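Local coordinates for precorrin-3 methylase (Rhodobacter capsulatus, PDB 3NUT), which probably transfers a methyl group from S-adenosyl-L-methionine to a precorrin intermediate in the biosynthesis of adenosylcobalamin, at residues L198-V203 / Q208-V213; T120-A125 / A131-D136. One frame throughout, in Å; residues are numbered along the deposited sequence.

Interaction 1: residues L198-V203 / Q208-V213. With SAH (S-adenosyl-L-homocysteine), chain E.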
ATOM      1  N   LEU A 198     -16.966  -3.694  -1.969  1.00 43.35           N
ATOM      2  CA  LEU A 198     -16.833  -3.646  -0.530  1.00 42.93           C
ATOM      3  C   LEU A 198     -16.789  -2.196  -0.132  1.00 42.30           C
ATOM      4  O   LEU A 198     -16.002  -1.425  -0.684  1.00 41.63           O
ATOM      5  CB  LEU A 198     -15.512  -4.294  -0.090  1.00 42.81           C
ATOM      6  CG  LEU A 198     -15.278  -5.800  -0.093  1.00 43.59           C
ATOM      7  CD1 LEU A 198     -15.048  -6.384  -1.483  1.00 44.14           C
ATOM      8  CD2 LEU A 198     -14.061  -6.068   0.774  1.00 45.11           C
ATOM      9  N   PHE A 199     -17.621  -1.834   0.835  1.00 41.78           N
ATOM     10  CA  PHE A 199     -17.578  -0.498   1.399  1.00 42.30           C
ATOM     11  C   PHE A 199     -17.053  -0.644   2.816  1.00 42.40           C
ATOM     12  O   PHE A 199     -17.680  -1.293   3.677  1.00 42.69           O
ATOM     13  CB  PHE A 199     -18.954   0.183   1.358  1.00 42.24           C
ATOM     14  CG  PHE A 199     -19.493   0.369  -0.036  1.00 43.72           C
ATOM     15  CD1 PHE A 199     -19.283   1.561  -0.721  1.00 44.46           C
ATOM     16  CD2 PHE A 199     -20.204  -0.656  -0.666  1.00 45.00           C
ATOM     17  CE1 PHE A 199     -19.773   1.739  -2.019  1.00 45.50           C
ATOM     18  CE2 PHE A 199     -20.696  -0.494  -1.956  1.00 47.01           C
ATOM     19  CZ  PHE A 199     -20.481   0.714  -2.636  1.00 46.42           C
ATOM     20  N   ALA A 200     -15.870  -0.085   3.039  1.00 41.95           N
ATOM     21  CA  ALA A 200     -15.223  -0.227   4.339  1.00 41.73           C
ATOM     22  C   ALA A 200     -15.083   1.135   4.996  1.00 41.06           C
ATOM     23  O   ALA A 200     -14.381   2.029   4.517  1.00 40.68           O
ATOM     24  CB  ALA A 200     -13.891  -0.957   4.228  1.00 41.76           C
ATOM     25  N   ARG A 201     -15.804   1.266   6.095  1.00 40.54           N
ATOM     26  CA  ARG A 201     -16.043   2.542   6.700  1.00 40.69           C
ATOM     27  C   ARG A 201     -15.285   2.640   8.005  1.00 39.31           C
ATOM     28  O   ARG A 201     -15.394   1.756   8.862  1.00 38.89           O
ATOM     29  CB  ARG A 201     -17.567   2.708   6.918  1.00 41.26           C
ATOM     30  CG  ARG A 201     -17.954   3.907   7.759  1.00 45.43           C
ATOM     31  CD  ARG A 201     -19.449   3.904   8.141  1.00 51.97           C
ATOM     32  NE  ARG A 201     -19.666   4.562   9.439  1.00 55.29           N
ATOM     33  CZ  ARG A 201     -19.541   5.874   9.646  1.00 56.81           C
ATOM     34  NH1 ARG A 201     -19.187   6.692   8.647  1.00 56.51           N
ATOM     35  NH2 ARG A 201     -19.772   6.368  10.856  1.00 57.54           N
ATOM     36  N   ALA A 202     -14.524   3.716   8.144  1.00 38.26           N
ATOM     37  CA  ALA A 202     -13.880   4.068   9.419  1.00 38.34           C
ATOM     38  C   ALA A 202     -13.011   2.931   9.915  1.00 37.61           C
ATOM     39  O   ALA A 202     -13.075   2.531  11.085  1.00 36.89           O
ATOM     40  CB  ALA A 202     -14.927   4.464  10.502  1.00 37.92           C
ATOM     41  N   VAL A 203     -12.194   2.421   9.004  1.00 37.41           N
ATOM     42  CA  VAL A 203     -11.420   1.216   9.261  1.00 37.72           C
ATOM     43  C   VAL A 203     -10.392   1.459  10.373  1.00 37.12           C
ATOM     44  O   VAL A 203      -9.688   2.460  10.360  1.00 36.20           O
ATOM     45  CB  VAL A 203     -10.775   0.710   7.969  1.00 37.75           C
ATOM     46  CG1 VAL A 203      -9.872  -0.461   8.252  1.00 39.49           C
ATOM     47  CG2 VAL A 203     -11.859   0.293   7.013  1.00 38.89           C
ATOM     48  N   GLN A 208     -15.760   1.326  12.792  1.00 49.43           N
ATOM     49  CA  GLN A 208     -15.512   0.533  11.592  1.00 48.57           C
ATOM     50  C   GLN A 208     -16.700  -0.380  11.223  1.00 48.65           C
ATOM     51  O   GLN A 208     -17.222  -1.112  12.066  1.00 48.13           O
ATOM     52  CB  GLN A 208     -14.240  -0.313  11.751  1.00 48.29           C
ATOM     53  CG  GLN A 208     -14.141  -1.444  10.716  1.00 46.70           C
ATOM     54  CD  GLN A 208     -12.869  -2.230  10.797  1.00 44.11           C
ATOM     55  OE1 GLN A 208     -11.778  -1.670  10.780  1.00 42.07           O
ATOM     56  NE2 GLN A 208     -12.998  -3.541  10.888  1.00 41.24           N
ATOM     57  N   ALA A 209     -17.092  -0.339   9.952  1.00 48.53           N
ATOM     58  CA  ALA A 209     -18.174  -1.166   9.430  1.00 49.00           C
ATOM     59  C   ALA A 209     -17.915  -1.481   7.963  1.00 49.30           C
ATOM     60  O   ALA A 209     -17.501  -0.617   7.169  1.00 49.01           O
ATOM     61  CB  ALA A 209     -19.524  -0.477   9.605  1.00 48.92           C
ATOM     62  N   ILE A 210     -18.141  -2.732   7.605  1.00 49.58           N
ATOM     63  CA  ILE A 210     -17.764  -3.189   6.289  1.00 50.25           C
ATOM     64  C   ILE A 210     -18.891  -3.985   5.673  1.00 50.58           C
ATOM     65  O   ILE A 210     -19.349  -4.972   6.255  1.00 50.72           O
ATOM     66  CB  ILE A 210     -16.471  -4.037   6.339  1.00 50.24           C
ATOM     67  CG1 ILE A 210     -15.295  -3.168   6.786  1.00 49.95           C
ATOM     68  CG2 ILE A 210     -16.176  -4.677   4.974  1.00 50.49           C
ATOM     69  CD1 ILE A 210     -14.005  -3.914   6.917  1.00 50.12           C
ATOM     70  N   SER A 211     -19.331  -3.556   4.496  1.00 50.41           N
ATOM     71  CA  SER A 211     -20.363  -4.283   3.799  1.00 51.13           C
ATOM     72  C   SER A 211     -19.857  -4.703   2.432  1.00 51.30           C
ATOM     73  O   SER A 211     -19.247  -3.924   1.706  1.00 51.32           O
ATOM     74  CB  SER A 211     -21.653  -3.463   3.695  1.00 51.06           C
ATOM     75  OG  SER A 211     -21.462  -2.314   2.880  1.00 51.89           O
ATOM     76  N   VAL A 212     -20.098  -5.961   2.111  1.00 51.85           N
ATOM     77  CA  VAL A 212     -19.730  -6.510   0.833  1.00 52.65           C
ATOM     78  C   VAL A 212     -21.021  -6.766   0.083  1.00 53.13           C
ATOM     79  O   VAL A 212     -21.894  -7.478   0.573  1.00 53.52           O
ATOM     80  CB  VAL A 212     -18.992  -7.845   0.989  1.00 52.69           C
ATOM     81  CG1 VAL A 212     -18.287  -8.211  -0.317  1.00 52.68           C
ATOM     82  CG2 VAL A 212     -18.000  -7.810   2.193  1.00 52.89           C
ATOM     83  N   VAL A 213     -21.148  -6.169  -1.096  1.00 53.77           N
ATOM     84  CA  VAL A 213     -22.303  -6.400  -1.959  1.00 54.23           C
ATOM     85  C   VAL A 213     -21.854  -6.642  -3.400  1.00 55.10           C
ATOM     86  O   VAL A 213     -20.742  -6.272  -3.778  1.00 55.19           O
ATOM     87  CB  VAL A 213     -23.298  -5.217  -1.901  1.00 54.21           C
ATOM     88  CG1 VAL A 213     -23.902  -5.076  -0.495  1.00 54.07           C
ATOM     89  CG2 VAL A 213     -22.633  -3.914  -2.359  1.00 52.79           C
TER
HETATM   90  N   SAH E1501      -2.711   9.186   2.676  1.00 37.11           N
HETATM   91  CA  SAH E1501      -4.037   8.536   2.911  1.00 37.66           C
HETATM   92  CB  SAH E1501      -5.019   8.870   1.776  1.00 38.01           C
HETATM   93  CG  SAH E1501      -5.532  10.306   1.884  1.00 41.03           C
HETATM   94  SD  SAH E1501      -7.051  10.581   1.004  1.00 46.62           S
HETATM   95  C   SAH E1501      -3.758   7.079   2.946  1.00 37.20           C
HETATM   96  O   SAH E1501      -2.635   6.770   2.570  1.00 37.07           O
HETATM   97  OXT SAH E1501      -4.562   6.200   3.316  1.00 36.04           O
HETATM   98  C5' SAH E1501      -8.271  10.315   2.271  1.00 45.29           C
HETATM   99  C4' SAH E1501      -9.216   9.154   1.903  1.00 44.43           C
HETATM  100  O4' SAH E1501      -8.613   7.913   2.294  1.00 43.89           O
HETATM  101  C3' SAH E1501     -10.600   9.151   2.569  1.00 43.67           C
HETATM  102  O3' SAH E1501     -11.620   9.824   1.817  1.00 46.00           O
HETATM  103  C2' SAH E1501     -10.946   7.679   2.638  1.00 42.87           C
HETATM  104  O2' SAH E1501     -11.429   7.180   1.373  1.00 41.92           O
HETATM  105  C1' SAH E1501      -9.592   7.037   2.873  1.00 41.15           C
HETATM  106  N9  SAH E1501      -9.337   6.805   4.314  1.00 38.13           N
HETATM  107  C8  SAH E1501      -8.416   7.416   5.087  1.00 37.86           C
HETATM  108  N7  SAH E1501      -8.468   6.921   6.362  1.00 38.37           N
HETATM  109  C5  SAH E1501      -9.436   5.972   6.417  1.00 35.89           C
HETATM  110  C6  SAH E1501     -10.018   5.045   7.436  1.00 38.11           C
HETATM  111  N6  SAH E1501      -9.579   5.016   8.721  1.00 38.31           N
HETATM  112  N1  SAH E1501     -11.026   4.217   7.059  1.00 36.38           N
HETATM  113  C2  SAH E1501     -11.493   4.219   5.793  1.00 36.43           C
HETATM  114  N3  SAH E1501     -11.010   5.033   4.825  1.00 36.76           N
HETATM  115  C4  SAH E1501     -10.005   5.915   5.066  1.00 36.77           C
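Phe199 and Ser211 bond to each other through both backbone groups: Phe199 N donates to Ser211 O at 2.8 Å, nearly straight at the hydrogen (168°), and Ser211 N returns the bond to Phe199 O. Arg201 and Ala209 form the same reciprocal pair of hydrogen bonds two residues further along; Ala200-Ile210 lies between them and Leu198-Val212 beyond Phe199-Ser211, both non-hydrogen-bonded pairs. On the face carrying those four side chains, Ala200 CB meets Ile210 CG1 at 3.7 Å, and Leu198 lies alongside Val212. Phe199, on the opposite face, has Val213 CG2 at its ring edge, in plane, 4.0 Å from CE2. At the turn, Gln208 extends with CG trans to its own N (chi1 164°), which lays OE1 3.4 Å from Val203 CG1 and lets it accept from Thr204 N. With an alanine in its place, that Thr204 N-H would probably lose its acceptor and the flank of Val203 some of its cover. Val203 makes its hydrogen bonds to the adenine through its backbone: its N donates to SAH N1 (2.9 Å), and SAH N6 donates to its O (3.0 Å). Further out, strand 227-231 bonds to Leu198 and Ala200. The arrangement is an antiparallel beta hairpin at one border of a mixed sheet, its first strand ending in the adenine-binding loop.

Interaction 2: residues T120-A125 / A131-D136. With SAH (S-adenosyl-L-homocysteine), chain E.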
ATOM      1  N   THR A 120      -1.618   2.339   4.727  1.00 25.37           N
ATOM      2  CA  THR A 120      -2.662   3.042   3.986  1.00 26.37           C
ATOM      3  C   THR A 120      -4.002   2.375   4.223  1.00 27.01           C
ATOM      4  O   THR A 120      -4.079   1.136   4.292  1.00 27.35           O
ATOM      5  CB  THR A 120      -2.505   3.016   2.472  1.00 27.14           C
ATOM      6  OG1 THR A 120      -2.226   1.673   2.047  1.00 28.15           O
ATOM      7  CG2 THR A 120      -1.434   3.924   2.015  1.00 28.22           C
ATOM      8  N   ALA A 121      -5.053   3.206   4.262  1.00 26.83           N
ATOM      9  CA  ALA A 121      -6.433   2.779   4.380  1.00 26.94           C
ATOM     10  C   ALA A 121      -6.844   1.573   3.539  1.00 27.14           C
ATOM     11  O   ALA A 121      -7.536   0.681   4.039  1.00 28.33           O
ATOM     12  CB  ALA A 121      -7.371   3.972   4.128  1.00 26.19           C
ATOM     13  N   MET A 122      -6.434   1.511   2.284  1.00 28.16           N
ATOM     14  CA  MET A 122      -6.836   0.376   1.439  1.00 29.74           C
ATOM     15  C   MET A 122      -6.396  -0.981   2.012  1.00 30.09           C
ATOM     16  O   MET A 122      -7.191  -1.925   2.109  1.00 30.06           O
ATOM     17  CB  MET A 122      -6.357   0.537  -0.012  1.00 30.23           C
ATOM     18  CG  MET A 122      -4.841   0.478  -0.246  1.00 31.46           C
ATOM     19  SD  MET A 122      -4.426   0.767  -1.998  1.00 32.11           S
ATOM     20  CE  MET A 122      -5.247  -0.630  -2.744  1.00 38.43           C
ATOM     21  N   LEU A 123      -5.128  -1.039   2.411  1.00 30.56           N
ATOM     22  CA  LEU A 123      -4.518  -2.254   2.923  1.00 30.29           C
ATOM     23  C   LEU A 123      -4.989  -2.520   4.335  1.00 29.77           C
ATOM     24  O   LEU A 123      -5.044  -3.662   4.741  1.00 29.33           O
ATOM     25  CB  LEU A 123      -2.982  -2.162   2.863  1.00 30.84           C
ATOM     26  CG  LEU A 123      -2.311  -2.184   1.471  1.00 31.05           C
ATOM     27  CD1 LEU A 123      -0.815  -2.317   1.626  1.00 33.44           C
ATOM     28  CD2 LEU A 123      -2.816  -3.314   0.595  1.00 32.22           C
ATOM     29  N   ALA A 124      -5.331  -1.468   5.081  1.00 28.99           N
ATOM     30  CA  ALA A 124      -5.930  -1.688   6.374  1.00 29.74           C
ATOM     31  C   ALA A 124      -7.372  -2.256   6.228  1.00 30.36           C
ATOM     32  O   ALA A 124      -7.766  -3.144   6.990  1.00 30.45           O
ATOM     33  CB  ALA A 124      -5.889  -0.457   7.232  1.00 28.23           C
ATOM     34  N   ALA A 125      -8.124  -1.774   5.240  1.00 30.77           N
ATOM     35  CA  ALA A 125      -9.460  -2.334   4.934  1.00 31.85           C
ATOM     36  C   ALA A 125      -9.398  -3.747   4.334  1.00 32.29           C
ATOM     37  O   ALA A 125     -10.105  -4.668   4.792  1.00 33.53           O
ATOM     38  CB  ALA A 125     -10.228  -1.407   4.015  1.00 31.68           C
ATOM     39  N   ALA A 131      -8.524 -10.751   2.224  1.00 35.02           N
ATOM     40  CA  ALA A 131      -7.486 -10.569   1.229  1.00 34.66           C
ATOM     41  C   ALA A 131      -8.001 -10.134  -0.163  1.00 34.93           C
ATOM     42  O   ALA A 131      -7.652 -10.734  -1.181  1.00 35.14           O
ATOM     43  CB  ALA A 131      -6.651 -11.850   1.143  1.00 34.79           C
ATOM     44  N   PRO A 132      -8.817  -9.066  -0.218  1.00 35.28           N
ATOM     45  CA  PRO A 132      -9.379  -8.616  -1.499  1.00 35.72           C
ATOM     46  C   PRO A 132      -8.392  -8.020  -2.520  1.00 36.39           C
ATOM     47  O   PRO A 132      -8.704  -7.970  -3.715  1.00 35.40           O
ATOM     48  CB  PRO A 132     -10.391  -7.558  -1.079  1.00 36.17           C
ATOM     49  CG  PRO A 132      -9.944  -7.122   0.270  1.00 35.71           C
ATOM     50  CD  PRO A 132      -9.360  -8.305   0.916  1.00 34.81           C
ATOM     51  N   LEU A 133      -7.221  -7.582  -2.062  1.00 36.81           N
ATOM     52  CA  LEU A 133      -6.236  -7.000  -2.959  1.00 37.52           C
ATOM     53  C   LEU A 133      -5.035  -7.923  -3.069  1.00 38.64           C
ATOM     54  O   LEU A 133      -3.902  -7.494  -3.360  1.00 39.23           O
ATOM     55  CB  LEU A 133      -5.810  -5.600  -2.470  1.00 36.76           C
ATOM     56  CG  LEU A 133      -6.909  -4.556  -2.331  1.00 36.13           C
ATOM     57  CD1 LEU A 133      -6.512  -3.514  -1.299  1.00 35.27           C
ATOM     58  CD2 LEU A 133      -7.272  -3.899  -3.660  1.00 33.63           C
ATOM     59  N   GLY A 134      -5.290  -9.205  -2.836  1.00 39.69           N
ATOM     60  CA  GLY A 134      -4.257 -10.235  -2.934  1.00 40.48           C
ATOM     61  C   GLY A 134      -3.614 -10.369  -4.307  1.00 41.21           C
ATOM     62  O   GLY A 134      -2.470 -10.818  -4.417  1.00 41.47           O
ATOM     63  N   HIS A 135      -4.352 -10.009  -5.352  1.00 41.51           N
ATOM     64  CA  HIS A 135      -3.823 -10.049  -6.708  1.00 42.20           C
ATOM     65  C   HIS A 135      -3.540  -8.631  -7.185  1.00 41.09           C
ATOM     66  O   HIS A 135      -3.799  -7.682  -6.452  1.00 40.60           O
ATOM     67  CB  HIS A 135      -4.830 -10.719  -7.647  1.00 43.15           C
ATOM     68  CG  HIS A 135      -4.787 -12.216  -7.615  1.00 47.86           C
ATOM     69  ND1 HIS A 135      -4.846 -12.940  -6.438  1.00 50.11           N
ATOM     70  CD2 HIS A 135      -4.713 -13.127  -8.618  1.00 50.74           C
ATOM     71  CE1 HIS A 135      -4.797 -14.230  -6.719  1.00 51.11           C
ATOM     72  NE2 HIS A 135      -4.723 -14.370  -8.033  1.00 52.42           N
ATOM     73  N   ASP A 136      -3.016  -8.511  -8.412  1.00 40.07           N
ATOM     74  CA  ASP A 136      -2.824  -7.233  -9.092  1.00 39.04           C
ATOM     75  C   ASP A 136      -3.972  -6.272  -8.809  1.00 38.33           C
ATOM     76  O   ASP A 136      -5.147  -6.619  -8.969  1.00 38.40           O
ATOM     77  CB  ASP A 136      -2.681  -7.442 -10.597  1.00 39.20           C
ATOM     78  CG  ASP A 136      -1.464  -8.277 -10.955  1.00 39.27           C
ATOM     79  OD1 ASP A 136      -0.739  -8.696 -10.037  1.00 42.84           O
ATOM     80  OD2 ASP A 136      -1.225  -8.520 -12.152  1.00 40.22           O
TER
HETATM   81  N   SAH E1501      -2.711   9.186   2.676  1.00 37.11           N
HETATM   82  CA  SAH E1501      -4.037   8.536   2.911  1.00 37.66           C
HETATM   83  CB  SAH E1501      -5.019   8.870   1.776  1.00 38.01           C
HETATM   84  CG  SAH E1501      -5.532  10.306   1.884  1.00 41.03           C
HETATM   85  SD  SAH E1501      -7.051  10.581   1.004  1.00 46.62           S
HETATM   86  C   SAH E1501      -3.758   7.079   2.946  1.00 37.20           C
HETATM   87  O   SAH E1501      -2.635   6.770   2.570  1.00 37.07           O
HETATM   88  OXT SAH E1501      -4.562   6.200   3.316  1.00 36.04           O
HETATM   89  C5' SAH E1501      -8.271  10.315   2.271  1.00 45.29           C
HETATM   90  C4' SAH E1501      -9.216   9.154   1.903  1.00 44.43           C
HETATM   91  O4' SAH E1501      -8.613   7.913   2.294  1.00 43.89           O
HETATM   92  C3' SAH E1501     -10.600   9.151   2.569  1.00 43.67           C
HETATM   93  O3' SAH E1501     -11.620   9.824   1.817  1.00 46.00           O
HETATM   94  C2' SAH E1501     -10.946   7.679   2.638  1.00 42.87           C
HETATM   95  O2' SAH E1501     -11.429   7.180   1.373  1.00 41.92           O
HETATM   96  C1' SAH E1501      -9.592   7.037   2.873  1.00 41.15           C
HETATM   97  N9  SAH E1501      -9.337   6.805   4.314  1.00 38.13           N
HETATM   98  C8  SAH E1501      -8.416   7.416   5.087  1.00 37.86           C
HETATM   99  N7  SAH E1501      -8.468   6.921   6.362  1.00 38.37           N
HETATM  100  C5  SAH E1501      -9.436   5.972   6.417  1.00 35.89           C
HETATM  101  C6  SAH E1501     -10.018   5.045   7.436  1.00 38.11           C
HETATM  102  N6  SAH E1501      -9.579   5.016   8.721  1.00 38.31           N
HETATM  103  N1  SAH E1501     -11.026   4.217   7.059  1.00 36.38           N
HETATM  104  C2  SAH E1501     -11.493   4.219   5.793  1.00 36.43           C
HETATM  105  N3  SAH E1501     -11.010   5.033   4.825  1.00 36.76           N
HETATM  106  C4  SAH E1501     -10.005   5.915   5.066  1.00 36.77           C
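Met122, Leu123 and Leu133 meet through aliphatic groups alone; the flat groups lie on the ligand side of the same helix. There Ala121 CB sits over one face of the SAH adenine, 3.4 Å from C4, and the methyl lies over the C4-N9 bond. The SAH carboxylate is met at both oxygens: Ala121 N donates to OXT at 3.2 Å (159° at the hydrogen), while Thr120 CG2 touches O at 3.1 Å. Because Ala121 opens helix 121-129, the positive helix end would be expected to favour this anionic group. Away from the ligand, the Met122 chain crosses Leu133 at about a right angle. Its CG is wedged between the backbone N and carbonyl carbon (chi1 67°), and the bend at chi3 (-62°) carries CE to Leu133 CD1 at 3.5 Å, tighter than ordinary carbon contact. Leu133 CD1 also reaches Leu123 CD2, more loosely at 4.2 Å. The contact sits in the two-domain fold of tetrapyrrole methylases, with the cofactor in the cleft: helix 121-129 follows the last strand of the five-stranded parallel sheet, 113-116, and packs on the mixed sheet of the other domain. Leu133 stands in a type I turn, Ala131 to Gly134, fastened by Gly134 N to Ala131 O at 3.3 Å. Phe137, Ala139 and Ala167 also touch Met122, and Leu230 lies against Leu133. Beyond the turn, Asp136 forms salt bridges to Arg155 and Lys147 of the second subunit, whose Asp88 packs on Leu123.

How the interactions relate
Interaction 2 comes first along the chain and closes before interaction 1 opens; their centres lie 13 Å apart. Helix 121-129 joins them, since Ala125 CB is 3.7 Å from Ala200 CB and Val203 CG1 is 3.6 Å from Ala124 O. Both adjoin the five-stranded mixed sheet running from strand 137-141 to strand 209-214: the loop 131-136 leads into strand 137-141 at one border, whereas the hairpin of interaction 1 forms the other. Both also reach the cofactor, which other residues, among them Thr227 and Asn170, bind as well. One packed unit of helix and hairpin thus lines part of the SAH pocket.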